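Local structure of periplasmic oligopeptide-binding protein (Burkholderia pseudomallei, 3ZS6) at residues Ser17-His22 with Asp167-Pro172; Tyr87-Leu92 with Ala152-Val157; Ile103-Val108 with Gly122-Arg127. The protein probably binds oligopeptides in the periplasm and delivers them to an ABC transporter. One frame throughout, in Å; residues are numbered along the deposited sequence.

Contact 1. Residues Ser17-His22 with Asp167-Pro172; sequences SLDPAH and DAWTRP
Trp169, Thr170 and Asp19 carry this meeting of two loops, and the indole of Trp169 organises it. Trp169 NE1 donates to Asp19 OD2 over 3.0 Å. The acceptor lies near the indole plane, yet the donor reaches the carboxylate from above, 70° out of the carboxylate plane, and the two flat groups stand steeply across each other. The bond is bent, with 148° at the hydrogen. That same oxygen also forms a salt bridge with Arg91 of helix 82-93, so two donors grip it, while the other oxygen, OD1, accepts from the backbone N of Ala21 in an Asx turn. With both oxygens engaged, the buried carboxylate is fixed in rotation, and the nearby arginine would be expected to stabilise its negative charge. Further round the indole rim, Trp169 CH2 meets Pro20 CD at 3.9 Å.

Thr170 works with both branches. The methyl Thr170 CG2 lies over the centre of one indole face and reaches the backbone of the other loop, 3.7 Å from Asp19 N. With chi1 at 57°, Thr170 OG1 is turned instead to a water whose oxygen, 2.7 Å away, accepts from Leu18 N and so bridges the loops. Short turns frame the contact, an ST turn at Ser17 and a type I beta turn at Ala168-Arg171, joining the loops that adjoin strands 6-11 and 181-187, the outermost strands of one four-stranded mixed sheet.

Contact 2. Residues Tyr87-Leu92 with Ala152-Val157; sequences YAWQRL and APLTPV
The indole of Trp89 has the methyl CD2 of Leu154 over one face and the carbonyl oxygen of Leu154 at its edge, so a single residue addresses the ring in two ways. The setting is a helix packed against an irregular chain: residues 87-92 belong to helix 82-93, and 152-157 run from a short 3-10 segment into a loop. The methyl makes a CH-pi contact, with Leu154 CD2 3.8 Å from the centroid of the five-membered ring of Trp89 and 15° off its normal. At the rim, Trp89 NE1 donates to Leu154 O at 2.9 Å in a nearly straight bond, 169° at the hydrogen, although the donor is tilted from the carbonyl plane.

A second flat group, the Arg91 guanidinium, has Val157 CG1 over one face; Arg91 NH1 lies 4.0 Å from Val157 CG2. The extended side chain carries this group past Val157 to its salt bridge with Asp19. Beside it, Tyr87 CE2 meets Val157 CG1 at 4.1 Å, side chains crossing obliquely. Val157 has a second conformer, so these methyl contacts are tentative. Ala88 is small enough for the loop backbone to come close: Ala88 CB is 3.6 Å from Thr155 O. Farther along, Leu92 CG, anti to N (chi1 -178°), heads for the loop, and the next torsion sets CD2 against Pro153 O. There Leu92 CD2 lies 3.7 Å from Leu154 CD2.

Contact 3. Residues Ile103-Val108 with Gly122-Arg127; sequences ILVEFV and GDLGIR
This is a small, buried contact, made mainly by apolar side chains, between the connection that follows helix 82-93 and the chain leading into edge strand 126-128 of the five-stranded antiparallel sheet. Three branched side chains, Val108, Leu124 and Val105, make most of it. Val108 and Leu124 meet most closely through one methyl each, with Val108 CG1 3.6 Å from Leu124 CD1. The other methyl of Leu124 has a different partner: Leu124 CD2 lies 4.0 Å from Val105 CG2. Leu124 thus forks between two valines three residues apart, and each terminal branch is engaged by one of them.

In Val108 the methyl CG1 is anti to the backbone N (chi1 -177°), which sends it across to Leu124 and to the backbone beyond, where Val108 CG1 rests 3.6 Å from Gly125 O. Leu124 has its CG anti to N as well (chi1 -171°), which brings CG to the valines although its CB does not point straight at them; chi2, near 60°, then sets CD1 and CD2 against one valine each. Gly125 is the residue whose CA comes nearest to that of Val108, 5.7 Å between the two CA atoms, and the valine packs there on bare backbone. Residues 103-108 turn at their end through the backbone bond from Val108 N to Val105 O, which helps set the two valines relative to each other.

Around this apolar group, Trp89 of helix 82-93 touches Val108, Leu124 and Ile126, Leu92 of the same helix touches Val105, Ala111 and Ile114 of helix 111-115 pack on Leu124, and Val136 of strand 133-137 touches Val108 and Ile126.

How the contacts relate
Read from the N terminus, the chain leaves strand 6-11 through Ser17-His22, whose partner arrives only after helix 159-165, so contact 1 closes the longest loop. Within it, contact 2 joins helix 82-93 to the loop before helix 159-165; within that, contact 3 closes a short excursion through helix 111-115 to strand 126-128. The three loops nest without crossing. Space follows the same order: contact 2 touches contact 1 where Pro20 packs on Thr155, besides the link through Arg91, and contact 3 where Gln90 meets Gly122, besides that through Trp89, whereas contacts 1 and 3 do not touch. Helix 82-93 therefore links the N-terminal loop to the edge of the five-stranded sheet.

Contact 1. Residues Ser17-His22 with Asp167-Pro172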
loop_
_atom_site.group_PDB
_atom_site.type_symbol
_atom_site.label_atom_id
_atom_site.label_comp_id
_atom_site.label_asym_id
_atom_site.label_seq_id
_atom_site.Cartn_x
_atom_site.Cartn_y
_atom_site.Cartn_z
ATOM N N SER A 17 6.509 -10.661 -4.994
ATOM C CA SER A 17 7.816 -11.087 -4.515
ATOM C C SER A 17 7.710 -11.387 -3.033
ATOM O O SER A 17 6.798 -10.901 -2.368
ATOM C CB SER A 17 8.844 -9.974 -4.754
ATOM O OG SER A 17 10.115 -10.275 -4.202
ATOM N N LEU A 18 8.629 -12.201 -2.520
ATOM C CA LEU A 18 8.742 -12.406 -1.083
ATOM C C LEU A 18 10.092 -11.906 -0.581
ATOM O O LEU A 18 10.462 -12.141 0.570
ATOM C CB LEU A 18 8.542 -13.875 -0.720
ATOM C CG LEU A 18 7.120 -14.416 -0.918
ATOM C CD1 LEU A 18 7.042 -15.879 -0.510
ATOM C CD2 LEU A 18 6.112 -13.590 -0.131
ATOM N N ASP A 19 10.821 -11.220 -1.461
ATOM C CA ASP A 19 12.055 -10.527 -1.095
ATOM C C ASP A 19 11.676 -9.140 -0.576
ATOM O O ASP A 19 11.106 -8.332 -1.315
ATOM C CB ASP A 19 12.961 -10.407 -2.336
ATOM C CG ASP A 19 14.328 -9.806 -2.026
ATOM O OD1 ASP A 19 14.460 -9.049 -1.029
ATOM O OD2 ASP A 19 15.278 -10.090 -2.792
ATOM N N PRO A 20 11.976 -8.858 0.703
ATOM C CA PRO A 20 11.605 -7.562 1.284
ATOM C C PRO A 20 11.982 -6.378 0.399
ATOM O O PRO A 20 11.256 -5.387 0.383
ATOM C CB PRO A 20 12.396 -7.531 2.595
ATOM C CG PRO A 20 12.440 -8.974 3.001
ATOM C CD PRO A 20 12.584 -9.751 1.703
ATOM N N ALA A 21 13.082 -6.480 -0.335
ATOM C CA ALA A 21 13.524 -5.374 -1.181
ATOM C C ALA A 21 12.645 -5.156 -2.414
ATOM O O ALA A 21 12.716 -4.106 -3.057
ATOM C CB ALA A 21 14.978 -5.568 -1.602
ATOM N N HIS A 22 11.825 -6.144 -2.752
ATOM C CA HIS A 22 10.990 -6.029 -3.943
ATOM C C HIS A 22 9.491 -6.090 -3.640
ATOM O O HIS A 22 8.665 -6.158 -4.552
ATOM C CB HIS A 22 11.409 -7.078 -4.971
ATOM C CG HIS A 22 12.836 -6.938 -5.401
ATOM N ND1 HIS A 22 13.280 -5.872 -6.154
ATOM C CD2 HIS A 22 13.925 -7.702 -5.149
ATOM C CE1 HIS A 22 14.578 -5.998 -6.368
ATOM N NE2 HIS A 22 14.995 -7.098 -5.768
ATOM N N ASP A 167 18.886 -15.056 -6.999
ATOM C CA ASP A 167 17.465 -14.818 -7.262
ATOM C C ASP A 167 16.559 -15.935 -6.748
ATOM O O ASP A 167 15.339 -15.777 -6.707
ATOM C CB ASP A 167 17.211 -14.593 -8.757
ATOM C CG ASP A 167 17.699 -13.240 -9.237
ATOM O OD1 ASP A 167 17.640 -12.272 -8.446
ATOM O OD2 ASP A 167 18.143 -13.143 -10.405
ATOM N N ALA A 168 17.153 -17.059 -6.364
ATOM C CA ALA A 168 16.381 -18.202 -5.883
ATOM C C ALA A 168 16.334 -18.268 -4.360
ATOM O O ALA A 168 15.915 -19.282 -3.785
ATOM C CB ALA A 168 16.953 -19.504 -6.445
ATOM N N TRP A 169 16.757 -17.196 -3.696
ATOM C CA TRP A 169 16.871 -17.258 -2.241
ATOM C C TRP A 169 15.517 -17.334 -1.533
ATOM O O TRP A 169 15.411 -17.917 -0.452
ATOM C CB TRP A 169 17.786 -16.154 -1.685
ATOM C CG TRP A 169 17.174 -14.783 -1.514
ATOM C CD1 TRP A 169 17.255 -13.725 -2.383
ATOM C CD2 TRP A 169 16.445 -14.312 -0.377
ATOM N NE1 TRP A 169 16.605 -12.633 -1.858
ATOM C CE2 TRP A 169 16.094 -12.968 -0.631
ATOM C CE3 TRP A 169 16.045 -14.898 0.828
ATOM C CZ2 TRP A 169 15.358 -12.202 0.278
ATOM C CZ3 TRP A 169 15.318 -14.133 1.734
ATOM C CH2 TRP A 169 14.985 -12.800 1.453
ATOM N N THR A 170 14.477 -16.793 -2.166
ATOM C CA THR A 170 13.127 -16.831 -1.592
ATOM C C THR A 170 12.359 -18.121 -1.881
ATOM O O THR A 170 11.226 -18.283 -1.425
ATOM C CB THR A 170 12.254 -15.631 -2.040
ATOM O OG1 THR A 170 12.177 -15.591 -3.470
ATOM C CG2 THR A 170 12.832 -14.306 -1.518
ATOM N N ARG A 171 12.956 -19.034 -2.642
ATOM C CA ARG A 171 12.333 -20.342 -2.837
ATOM C C ARG A 171 12.256 -21.077 -1.498
ATOM O O ARG A 171 13.159 -20.968 -0.672
ATOM C CB ARG A 171 13.090 -21.175 -3.870
ATOM C CG ARG A 171 13.063 -20.604 -5.282
ATOM C CD ARG A 171 13.805 -21.513 -6.255
ATOM N NE ARG A 171 14.297 -20.785 -7.424
ATOM C CZ ARG A 171 13.649 -20.687 -8.582
ATOM N NH1 ARG A 171 12.469 -21.274 -8.743
ATOM N NH2 ARG A 171 14.186 -20.001 -9.585
ATOM N N PRO A 172 11.163 -21.817 -1.277
ATOM C CA PRO A 172 10.920 -22.516 -0.009
ATOM C C PRO A 172 12.137 -23.305 0.489
ATOM O O PRO A 172 12.384 -23.369 1.695
ATOM C CB PRO A 172 9.771 -23.461 -0.357
ATOM C CG PRO A 172 9.005 -22.720 -1.420
ATOM C CD PRO A 172 10.038 -21.968 -2.223
HETATM O O HOH W 1 10.579 -13.626 -4.365
#

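Contact 2. Residues Tyr87-Leu92 with Ala152-Val157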
loop_
_atom_site.group_PDB
_atom_site.type_symbol
_atom_site.label_atom_id
_atom_site.label_comp_id
_atom_site.label_asym_id
_atom_site.label_seq_id
_atom_site.Cartn_x
_atom_site.Cartn_y
_atom_site.Cartn_z
ATOM N N TYR A 87 22.742 -4.136 6.688
ATOM C CA TYR A 87 22.828 -4.781 5.379
ATOM C C TYR A 87 21.541 -4.626 4.570
ATOM O O TYR A 87 21.575 -4.241 3.399
ATOM C CB TYR A 87 23.165 -6.268 5.534
ATOM C CG TYR A 87 23.003 -7.054 4.256
ATOM C CD1 TYR A 87 23.972 -7.002 3.253
ATOM C CD2 TYR A 87 21.878 -7.842 4.039
ATOM C CE1 TYR A 87 23.823 -7.717 2.070
ATOM C CE2 TYR A 87 21.725 -8.563 2.866
ATOM C CZ TYR A 87 22.701 -8.495 1.882
ATOM O OH TYR A 87 22.549 -9.207 0.711
ATOM N N ALA A 88 20.411 -4.926 5.200
ATOM C CA ALA A 88 19.118 -4.885 4.525
ATOM C C ALA A 88 18.800 -3.499 3.990
ATOM O O ALA A 88 18.362 -3.354 2.852
ATOM C CB ALA A 88 17.997 -5.363 5.465
ATOM N N TRP A 89 19.014 -2.483 4.817
ATOM C CA TRP A 89 18.671 -1.117 4.434
ATOM C C TRP A 89 19.625 -0.546 3.379
ATOM O O TRP A 89 19.186 0.138 2.452
ATOM C CB TRP A 89 18.594 -0.196 5.663
ATOM C CG TRP A 89 17.447 -0.531 6.581
ATOM C CD1 TRP A 89 16.738 -1.704 6.614
ATOM C CD2 TRP A 89 16.871 0.316 7.585
ATOM N NE1 TRP A 89 15.763 -1.640 7.588
ATOM C CE2 TRP A 89 15.823 -0.412 8.196
ATOM C CE3 TRP A 89 17.136 1.616 8.026
ATOM C CZ2 TRP A 89 15.049 0.117 9.239
ATOM C CZ3 TRP A 89 16.362 2.142 9.064
ATOM C CH2 TRP A 89 15.329 1.395 9.650
ATOM N N GLN A 90 20.919 -0.831 3.515
ATOM C CA GLN A 90 21.894 -0.430 2.502
ATOM C C GLN A 90 21.528 -1.081 1.158
ATOM O O GLN A 90 21.574 -0.445 0.098
ATOM C CB GLN A 90 23.319 -0.830 2.920
ATOM C CG GLN A 90 23.945 0.040 4.026
ATOM C CD GLN A 90 25.340 -0.428 4.417
ATOM O OE1 GLN A 90 25.856 -1.394 3.860
ATOM N NE2 GLN A 90 25.955 0.256 5.382
ATOM N N ARG A 91 21.149 -2.353 1.218
ATOM C CA ARG A 91 20.749 -3.110 0.031
ATOM C C ARG A 91 19.512 -2.488 -0.636
ATOM O O ARG A 91 19.459 -2.322 -1.855
ATOM C CB ARG A 91 20.482 -4.564 0.427
ATOM C CG ARG A 91 19.935 -5.453 -0.682
ATOM C CD ARG A 91 19.832 -6.883 -0.181
ATOM N NE ARG A 91 19.373 -7.802 -1.213
ATOM C CZ ARG A 91 18.133 -8.273 -1.305
ATOM N NH1 ARG A 91 17.203 -7.908 -0.423
ATOM N NH2 ARG A 91 17.823 -9.110 -2.282
ATOM N N LEU A 92 18.527 -2.135 0.182
ATOM C CA LEU A 92 17.322 -1.474 -0.297
ATOM C C LEU A 92 17.637 -0.148 -0.991
ATOM O O LEU A 92 17.070 0.169 -2.045
ATOM C CB LEU A 92 16.359 -1.235 0.871
ATOM C CG LEU A 92 15.014 -0.579 0.532
ATOM C CD1 LEU A 92 14.222 -1.441 -0.447
ATOM C CD2 LEU A 92 14.200 -0.332 1.789
ATOM N N ALA A 152 7.178 -4.242 5.452
ATOM C CA ALA A 152 7.994 -5.325 4.904
ATOM C C ALA A 152 9.345 -4.918 4.310
ATOM O O ALA A 152 10.339 -5.613 4.515
ATOM C CB ALA A 152 7.185 -6.167 3.915
ATOM N N PRO A 153 9.397 -3.795 3.579
ATOM C CA PRO A 153 10.690 -3.520 2.947
ATOM C C PRO A 153 11.789 -3.137 3.946
ATOM O O PRO A 153 12.955 -3.144 3.556
ATOM C CB PRO A 153 10.385 -2.354 1.996
ATOM C CG PRO A 153 8.880 -2.431 1.769
ATOM C CD PRO A 153 8.347 -2.872 3.115
ATOM N N LEU A 154 11.445 -2.819 5.193
ATOM C CA LEU A 154 12.488 -2.523 6.186
ATOM C C LEU A 154 12.817 -3.706 7.108
ATOM O O LEU A 154 13.632 -3.574 8.029
ATOM C CB LEU A 154 12.174 -1.245 6.986
ATOM C CG LEU A 154 12.105 0.044 6.136
ATOM C CD1 LEU A 154 11.754 1.268 6.984
ATOM C CD2 LEU A 154 13.414 0.289 5.386
ATOM N N THR A 155 12.205 -4.861 6.855
ATOM C CA THR A 155 12.606 -6.076 7.567
ATOM C C THR A 155 14.040 -6.490 7.210
ATOM O O THR A 155 14.562 -6.122 6.150
ATOM C CB THR A 155 11.652 -7.259 7.313
ATOM O OG1 THR A 155 11.606 -7.563 5.912
ATOM C CG2 THR A 155 10.247 -6.929 7.818
ATOM N N PRO A 156 14.685 -7.262 8.098
ATOM C CA PRO A 156 16.077 -7.638 7.837
ATOM C C PRO A 156 16.152 -8.750 6.807
ATOM O O PRO A 156 15.169 -9.460 6.584
ATOM C CB PRO A 156 16.573 -8.130 9.202
ATOM C CG PRO A 156 15.339 -8.641 9.887
ATOM C CD PRO A 156 14.190 -7.784 9.388
ATOM N N VAL A 157 17.312 -8.864 6.172
ATOM C CA VAL A 157 17.585 -9.916 5.204
ATOM C C VAL A 157 18.899 -10.614 5.541
ATOM O O VAL A 157 19.842 -9.970 5.994
ATOM C CB VAL A 157 17.676 -9.343 3.784
ATOM C CG1 VAL A 157 18.069 -10.425 2.802
ATOM C CG2 VAL A 157 16.344 -8.708 3.398
#

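Contact 3. Residues Ile103-Val108 with Gly122-Arg127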
loop_
_atom_site.group_PDB
_atom_site.type_symbol
_atom_site.label_atom_id
_atom_site.label_comp_id
_atom_site.label_asym_id
_atom_site.label_seq_id
_atom_site.Cartn_x
_atom_site.Cartn_y
_atom_site.Cartn_z
ATOM N N ILE A 103 11.187 4.404 -1.196
ATOM C CA ILE A 103 10.534 5.499 -0.475
ATOM C C ILE A 103 10.662 5.383 1.048
ATOM O O ILE A 103 10.832 6.391 1.733
ATOM C CB ILE A 103 9.044 5.650 -0.863
ATOM C CG1 ILE A 103 8.295 4.331 -0.640
ATOM C CG2 ILE A 103 8.915 6.122 -2.325
ATOM C CD1 ILE A 103 6.792 4.419 -0.855
ATOM N N LEU A 104 10.588 4.164 1.579
ATOM C CA LEU A 104 10.639 3.983 3.031
ATOM C C LEU A 104 12.007 4.289 3.642
ATOM O O LEU A 104 12.090 4.781 4.765
ATOM C CB LEU A 104 10.189 2.569 3.440
ATOM C CG LEU A 104 8.681 2.326 3.380
ATOM C CD1 LEU A 104 8.324 0.945 3.930
ATOM C CD2 LEU A 104 7.939 3.413 4.130
ATOM N N VAL A 105 13.075 4.006 2.905
ATOM C CA VAL A 105 14.413 4.264 3.419
ATOM C C VAL A 105 14.832 5.700 3.106
ATOM O O VAL A 105 15.850 6.192 3.585
ATOM C CB VAL A 105 15.438 3.262 2.852
ATOM C CG1 VAL A 105 15.817 3.641 1.421
ATOM C CG2 VAL A 105 16.671 3.195 3.748
ATOM N N GLU A 106 14.010 6.384 2.324
ATOM C CA GLU A 106 14.339 7.728 1.867
ATOM C C GLU A 106 14.476 8.732 3.013
ATOM O O GLU A 106 15.175 9.738 2.875
ATOM C CB GLU A 106 13.298 8.210 0.854
ATOM C CG GLU A 106 13.863 8.998 -0.309
ATOM C CD GLU A 106 12.812 9.283 -1.370
ATOM O OE1 GLU A 106 12.389 8.331 -2.059
ATOM O OE2 GLU A 106 12.403 10.456 -1.509
ATOM N N PHE A 107 13.821 8.467 4.142
ATOM C CA PHE A 107 13.910 9.377 5.287
ATOM C C PHE A 107 15.275 9.274 5.968
ATOM O O PHE A 107 15.682 10.173 6.707
ATOM C CB PHE A 107 12.811 9.098 6.321
ATOM C CG PHE A 107 11.417 9.371 5.831
ATOM C CD1 PHE A 107 11.170 9.665 4.500
ATOM C CD2 PHE A 107 10.347 9.336 6.714
ATOM C CE1 PHE A 107 9.879 9.913 4.057
ATOM C CE2 PHE A 107 9.056 9.586 6.279
ATOM C CZ PHE A 107 8.822 9.875 4.948
ATOM N N VAL A 108 15.977 8.171 5.724
ATOM C CA VAL A 108 17.268 7.948 6.362
ATOM C C VAL A 108 18.371 8.815 5.753
ATOM O O VAL A 108 18.385 9.081 4.549
ATOM C CB VAL A 108 17.667 6.467 6.329
ATOM C CG1 VAL A 108 18.983 6.254 7.061
ATOM C CG2 VAL A 108 16.564 5.620 6.956
ATOM N N GLY A 122 27.223 2.379 1.674
ATOM C CA GLY A 122 27.830 2.413 2.995
ATOM C C GLY A 122 27.623 3.720 3.746
ATOM O O GLY A 122 27.774 3.768 4.971
ATOM N N ASP A 123 27.271 4.780 3.019
ATOM C CA ASP A 123 27.055 6.096 3.628
ATOM C C ASP A 123 25.688 6.252 4.306
ATOM O O ASP A 123 25.432 7.261 4.967
ATOM C CB ASP A 123 27.234 7.213 2.591
ATOM C CG ASP A 123 28.692 7.436 2.207
ATOM O OD1 ASP A 123 29.590 6.914 2.902
ATOM O OD2 ASP A 123 28.937 8.150 1.216
ATOM N N LEU A 124 24.811 5.267 4.139
ATOM C CA LEU A 124 23.461 5.349 4.702
ATOM C C LEU A 124 23.479 5.558 6.221
ATOM O O LEU A 124 24.252 4.919 6.943
ATOM C CB LEU A 124 22.662 4.089 4.360
ATOM C CG LEU A 124 21.166 4.062 4.682
ATOM C CD1 LEU A 124 20.428 5.180 3.938
ATOM C CD2 LEU A 124 20.577 2.696 4.315
ATOM N N GLY A 125 22.604 6.434 6.702
ATOM C CA GLY A 125 22.552 6.755 8.118
ATOM C C GLY A 125 21.943 5.704 9.036
ATOM O O GLY A 125 21.143 6.036 9.908
ATOM N N ILE A 126 22.303 4.437 8.845
ATOM C CA ILE A 126 21.992 3.421 9.842
ATOM C C ILE A 126 23.277 2.751 10.319
ATOM O O ILE A 126 24.106 2.337 9.510
ATOM C CB ILE A 126 20.997 2.350 9.341
ATOM C CG1 ILE A 126 20.692 1.352 10.466
ATOM C CG2 ILE A 126 21.544 1.624 8.126
ATOM C CD1 ILE A 126 19.564 0.378 10.152
ATOM N N ARG A 127 23.431 2.641 11.634
ATOM C CA ARG A 127 24.686 2.162 12.210
ATOM C C ARG A 127 24.478 1.135 13.326
ATOM O O ARG A 127 23.600 1.292 14.180
ATOM C CB ARG A 127 25.492 3.355 12.730
ATOM C CG ARG A 127 26.850 3.014 13.302
ATOM C CD ARG A 127 27.678 4.279 13.519
ATOM N NE ARG A 127 27.160 5.120 14.597
ATOM C CZ ARG A 127 27.699 5.193 15.813
ATOM N NH1 ARG A 127 28.776 4.474 16.112
ATOM N NH2 ARG A 127 27.164 5.989 16.732
#